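Local coordinates for protein carboxylase (PDB 5H80) that probably carboxylates biotin at the expense of ATP, serving as the biotin carboxylase domain of a single-chain bacterial carboxylase, at residues A[250-258]-A[269-280]. Residues are numbered along the deposited sequence; the frame is centred on the assembly and turned at random.
Sequences THLWERDCT and FAPAPHLPQAVR
The carboxylate oxygen OE2 of Glu254 is gripped from opposite faces of its plane, by the backbone N of Ala272 at 2.7 Å and by NH2 of Arg280 at 2.8 Å. Arg280 also gives NE to Glu254 OE1 (2.8 Å), a side-on, two-nitrogen salt bridge. Both oxygens lie close to the guanidinium plane, yet the arginine comes from above the carboxylate, the two planes being 45° apart. Glu254 reaches this position because its CG sits between the backbone N and the carbonyl carbon (chi1 85°) and its chain bends at chi2. Three bonds thus fix the buried carboxylate, and the arginine would be expected to stabilise its negative charge. Aliphatic groups close around it: CB of Pro271 lies 3.4 Å from Glu254 OE2, and CB of Ala272 packs on Glu254 CG.

Farther along, Asp256 and Phe269 form a single antiparallel hydrogen-bonded pair: Asp256 N gives to Phe269 O at 2.9 Å and Phe269 N to Asp256 O at 2.8 Å. The Asp256 carboxylate is used outside this pairing: OD1 accepts Thr258 N in an Asx turn, and OD2 makes a salt bridge with Arg236. The contact ties outer strand 249-256 of the four-stranded antiparallel sheet both to strand 264-270 of a five-stranded sheet and to the start of helix 277-293, within the ATP-grasp fold characteristic of biotin carboxylases.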
loop_
_atom_site.group_PDB
_atom_site.type_symbol
_atom_site.label_atom_id
_atom_site.label_comp_id
_atom_site.label_asym_id
_atom_site.label_seq_id
_atom_site.Cartn_x
_atom_site.Cartn_y
_atom_site.Cartn_z
ATOM N N THR A 250 -8.045 -13.303 -20.156
ATOM C CA THR A 250 -6.940 -12.397 -20.050
ATOM C C THR A 250 -5.969 -12.826 -18.962
ATOM O O THR A 250 -6.106 -13.930 -18.361
ATOM C CB THR A 250 -7.462 -10.966 -19.853
ATOM O OG1 THR A 250 -6.450 -10.011 -20.136
ATOM C CG2 THR A 250 -7.950 -10.788 -18.409
ATOM N N HIS A 251 -4.955 -12.003 -18.703
ATOM C CA HIS A 251 -3.860 -12.308 -17.855
ATOM C C HIS A 251 -3.405 -11.050 -17.090
ATOM O O HIS A 251 -3.630 -9.918 -17.517
ATOM C CB HIS A 251 -2.721 -12.974 -18.546
ATOM C CG HIS A 251 -1.920 -12.044 -19.439
ATOM N ND1 HIS A 251 -0.916 -11.229 -18.995
ATOM C CD2 HIS A 251 -2.082 -11.737 -20.750
ATOM C CE1 HIS A 251 -0.409 -10.535 -20.028
ATOM N NE2 HIS A 251 -1.166 -10.768 -21.053
ATOM N N LEU A 252 -2.828 -11.303 -15.960
ATOM C CA LEU A 252 -2.051 -10.293 -15.125
ATOM C C LEU A 252 -0.548 -10.681 -15.059
ATOM O O LEU A 252 0.078 -10.599 -13.977
ATOM C CB LEU A 252 -2.674 -10.002 -13.754
ATOM C CG LEU A 252 -3.950 -9.198 -13.670
ATOM C CD1 LEU A 252 -3.821 -7.858 -14.425
ATOM C CD2 LEU A 252 -5.027 -10.060 -14.166
ATOM N N TRP A 253 0.035 -11.192 -16.174
ATOM C CA TRP A 253 1.419 -11.546 -16.272
ATOM C C TRP A 253 1.790 -12.659 -15.277
ATOM O O TRP A 253 0.927 -13.460 -14.895
ATOM C CB TRP A 253 2.365 -10.264 -16.140
ATOM C CG TRP A 253 2.030 -9.280 -17.285
ATOM C CD1 TRP A 253 2.547 -9.250 -18.542
ATOM C CD2 TRP A 253 1.194 -8.133 -17.164
ATOM N NE1 TRP A 253 2.043 -8.180 -19.228
ATOM C CE2 TRP A 253 1.190 -7.488 -18.422
ATOM C CE3 TRP A 253 0.380 -7.618 -16.101
ATOM C CZ2 TRP A 253 0.457 -6.290 -18.645
ATOM C CZ3 TRP A 253 -0.399 -6.428 -16.369
ATOM C CH2 TRP A 253 -0.283 -5.790 -17.569
ATOM N N GLU A 254 3.006 -12.639 -14.774
ATOM C CA GLU A 254 3.586 -13.723 -14.053
ATOM C C GLU A 254 3.980 -13.456 -12.642
ATOM O O GLU A 254 4.253 -12.304 -12.223
ATOM C CB GLU A 254 4.756 -14.334 -14.810
ATOM C CG GLU A 254 6.153 -13.763 -14.708
ATOM C CD GLU A 254 6.328 -12.337 -15.267
ATOM O OE1 GLU A 254 5.439 -11.906 -16.019
ATOM O OE2 GLU A 254 7.385 -11.802 -14.933
ATOM N N ARG A 255 4.309 -14.545 -11.931
ATOM C CA ARG A 255 4.958 -14.509 -10.594
ATOM C C ARG A 255 5.969 -15.616 -10.515
ATOM O O ARG A 255 5.803 -16.648 -11.231
ATOM C CB ARG A 255 3.958 -14.771 -9.458
ATOM C CG ARG A 255 2.907 -13.771 -9.162
ATOM C CD ARG A 255 1.863 -14.174 -8.123
ATOM N NE ARG A 255 0.990 -15.286 -8.494
ATOM C CZ ARG A 255 -0.253 -15.176 -8.908
ATOM N NH1 ARG A 255 -0.868 -13.983 -9.074
ATOM N NH2 ARG A 255 -0.925 -16.264 -9.147
ATOM N N ASP A 256 7.043 -15.379 -9.751
ATOM C CA ASP A 256 8.092 -16.362 -9.569
ATOM C C ASP A 256 8.137 -16.714 -8.122
ATOM O O ASP A 256 8.391 -15.862 -7.256
ATOM C CB ASP A 256 9.384 -15.879 -10.052
ATOM C CG ASP A 256 10.517 -16.928 -10.067
ATOM O OD1 ASP A 256 10.838 -17.489 -9.006
ATOM O OD2 ASP A 256 11.056 -17.056 -11.201
ATOM N N CYS A 257 7.964 -17.989 -7.903
ATOM C CA CYS A 257 7.863 -18.543 -6.552
ATOM C C CYS A 257 8.950 -19.646 -6.361
ATOM O O CYS A 257 8.694 -20.688 -5.719
ATOM C CB CYS A 257 6.544 -19.178 -6.335
ATOM S SG CYS A 257 5.118 -18.105 -6.737
ATOM N N THR A 258 10.129 -19.409 -6.879
ATOM C CA THR A 258 11.209 -20.413 -6.882
ATOM C C THR A 258 11.770 -20.799 -5.519
ATOM O O THR A 258 12.180 -21.927 -5.275
ATOM C CB THR A 258 12.289 -19.946 -7.863
ATOM O OG1 THR A 258 11.779 -19.828 -9.217
ATOM C CG2 THR A 258 13.642 -20.840 -7.747
ATOM N N PHE A 269 7.769 -13.375 -6.163
ATOM C CA PHE A 269 8.135 -12.128 -6.876
ATOM C C PHE A 269 7.189 -11.824 -8.086
ATOM O O PHE A 269 6.742 -12.685 -8.787
ATOM C CB PHE A 269 9.569 -12.224 -7.328
ATOM C CG PHE A 269 10.501 -12.295 -6.277
ATOM C CD1 PHE A 269 11.238 -11.184 -5.919
ATOM C CD2 PHE A 269 10.757 -13.480 -5.592
ATOM C CE1 PHE A 269 12.173 -11.253 -4.969
ATOM C CE2 PHE A 269 11.769 -13.538 -4.625
ATOM C CZ PHE A 269 12.400 -12.400 -4.255
ATOM N N ALA A 270 6.786 -10.550 -8.334
ATOM C CA ALA A 270 6.001 -10.199 -9.542
ATOM C C ALA A 270 6.691 -8.818 -9.933
ATOM O O ALA A 270 6.711 -7.848 -9.086
ATOM C CB ALA A 270 4.540 -10.126 -9.355
ATOM N N PRO A 271 7.345 -8.741 -11.086
ATOM C CA PRO A 271 7.570 -9.763 -12.070
ATOM C C PRO A 271 8.526 -10.827 -11.646
ATOM O O PRO A 271 9.227 -10.766 -10.622
ATOM C CB PRO A 271 8.208 -8.991 -13.226
ATOM C CG PRO A 271 8.978 -7.888 -12.544
ATOM C CD PRO A 271 8.152 -7.508 -11.365
ATOM N N ALA A 272 8.600 -11.861 -12.469
ATOM C CA ALA A 272 9.740 -12.737 -12.412
ATOM C C ALA A 272 11.083 -12.042 -12.744
ATOM O O ALA A 272 11.173 -11.593 -13.894
ATOM C CB ALA A 272 9.523 -13.896 -13.397
ATOM N N PRO A 273 12.035 -12.001 -11.808
ATOM C CA PRO A 273 13.318 -11.254 -12.109
ATOM C C PRO A 273 14.115 -11.827 -13.221
ATOM O O PRO A 273 14.207 -13.067 -13.350
ATOM C CB PRO A 273 14.033 -11.152 -10.787
ATOM C CG PRO A 273 13.054 -11.596 -9.732
ATOM C CD PRO A 273 11.956 -12.396 -10.378
ATOM N N HIS A 274 14.656 -10.968 -14.120
ATOM C CA HIS A 274 15.643 -11.421 -15.104
ATOM C C HIS A 274 15.039 -12.442 -16.082
ATOM O O HIS A 274 15.623 -13.531 -16.253
ATOM C CB HIS A 274 16.906 -12.003 -14.417
ATOM C CG HIS A 274 17.608 -11.035 -13.558
ATOM N ND1 HIS A 274 17.902 -9.765 -14.009
ATOM C CD2 HIS A 274 18.004 -11.081 -12.269
ATOM C CE1 HIS A 274 18.507 -9.089 -13.049
ATOM N NE2 HIS A 274 18.499 -9.832 -11.958
ATOM N N LEU A 275 13.769 -12.251 -16.435
ATOM C CA LEU A 275 13.067 -13.086 -17.374
ATOM C C LEU A 275 12.986 -12.482 -18.752
ATOM O O LEU A 275 12.322 -11.430 -18.978
ATOM C CB LEU A 275 11.654 -13.308 -16.879
ATOM C CG LEU A 275 10.800 -14.414 -17.637
ATOM C CD1 LEU A 275 11.375 -15.836 -17.614
ATOM C CD2 LEU A 275 9.338 -14.433 -17.235
ATOM N N PRO A 276 13.558 -13.158 -19.752
ATOM C CA PRO A 276 13.466 -12.555 -21.081
ATOM C C PRO A 276 12.012 -12.525 -21.613
ATOM O O PRO A 276 11.208 -13.517 -21.399
ATOM C CB PRO A 276 14.222 -13.538 -21.971
ATOM C CG PRO A 276 15.167 -14.167 -21.046
ATOM C CD PRO A 276 14.296 -14.428 -19.812
ATOM N N GLN A 277 11.650 -11.436 -22.264
ATOM C CA GLN A 277 10.309 -11.285 -22.789
ATOM C C GLN A 277 9.789 -12.432 -23.649
ATOM O O GLN A 277 8.638 -12.728 -23.595
ATOM C CB GLN A 277 10.089 -9.991 -23.564
ATOM C CG GLN A 277 8.736 -9.683 -23.950
ATOM C CD GLN A 277 7.700 -9.652 -22.791
ATOM O OE1 GLN A 277 6.703 -10.311 -22.881
ATOM N NE2 GLN A 277 7.912 -8.801 -21.781
ATOM N N ALA A 278 10.647 -12.962 -24.508
ATOM C CA ALA A 278 10.282 -14.097 -25.368
ATOM C C ALA A 278 9.784 -15.250 -24.446
ATOM O O ALA A 278 8.739 -15.898 -24.828
ATOM C CB ALA A 278 11.529 -14.529 -26.145
ATOM N N VAL A 279 10.342 -15.452 -23.244
ATOM C CA VAL A 279 9.942 -16.584 -22.374
ATOM C C VAL A 279 8.622 -16.188 -21.736
ATOM O O VAL A 279 7.736 -17.019 -21.582
ATOM C CB VAL A 279 10.962 -16.907 -21.243
ATOM C CG1 VAL A 279 10.517 -18.090 -20.352
ATOM C CG2 VAL A 279 12.356 -17.246 -21.870
ATOM N N ARG A 280 8.583 -14.953 -21.200
ATOM C CA ARG A 280 7.311 -14.396 -20.744
ATOM C C ARG A 280 6.170 -14.593 -21.713
ATOM O O ARG A 280 5.137 -15.066 -21.246
ATOM C CB ARG A 280 7.486 -12.945 -20.304
ATOM C CG ARG A 280 6.185 -12.289 -19.862
ATOM C CD ARG A 280 6.221 -10.893 -19.235
ATOM N NE ARG A 280 7.031 -10.795 -18.047
ATOM C CZ ARG A 280 8.279 -10.346 -17.979
ATOM N NH1 ARG A 280 8.907 -9.793 -19.064
ATOM N NH2 ARG A 280 8.912 -10.399 -16.865
#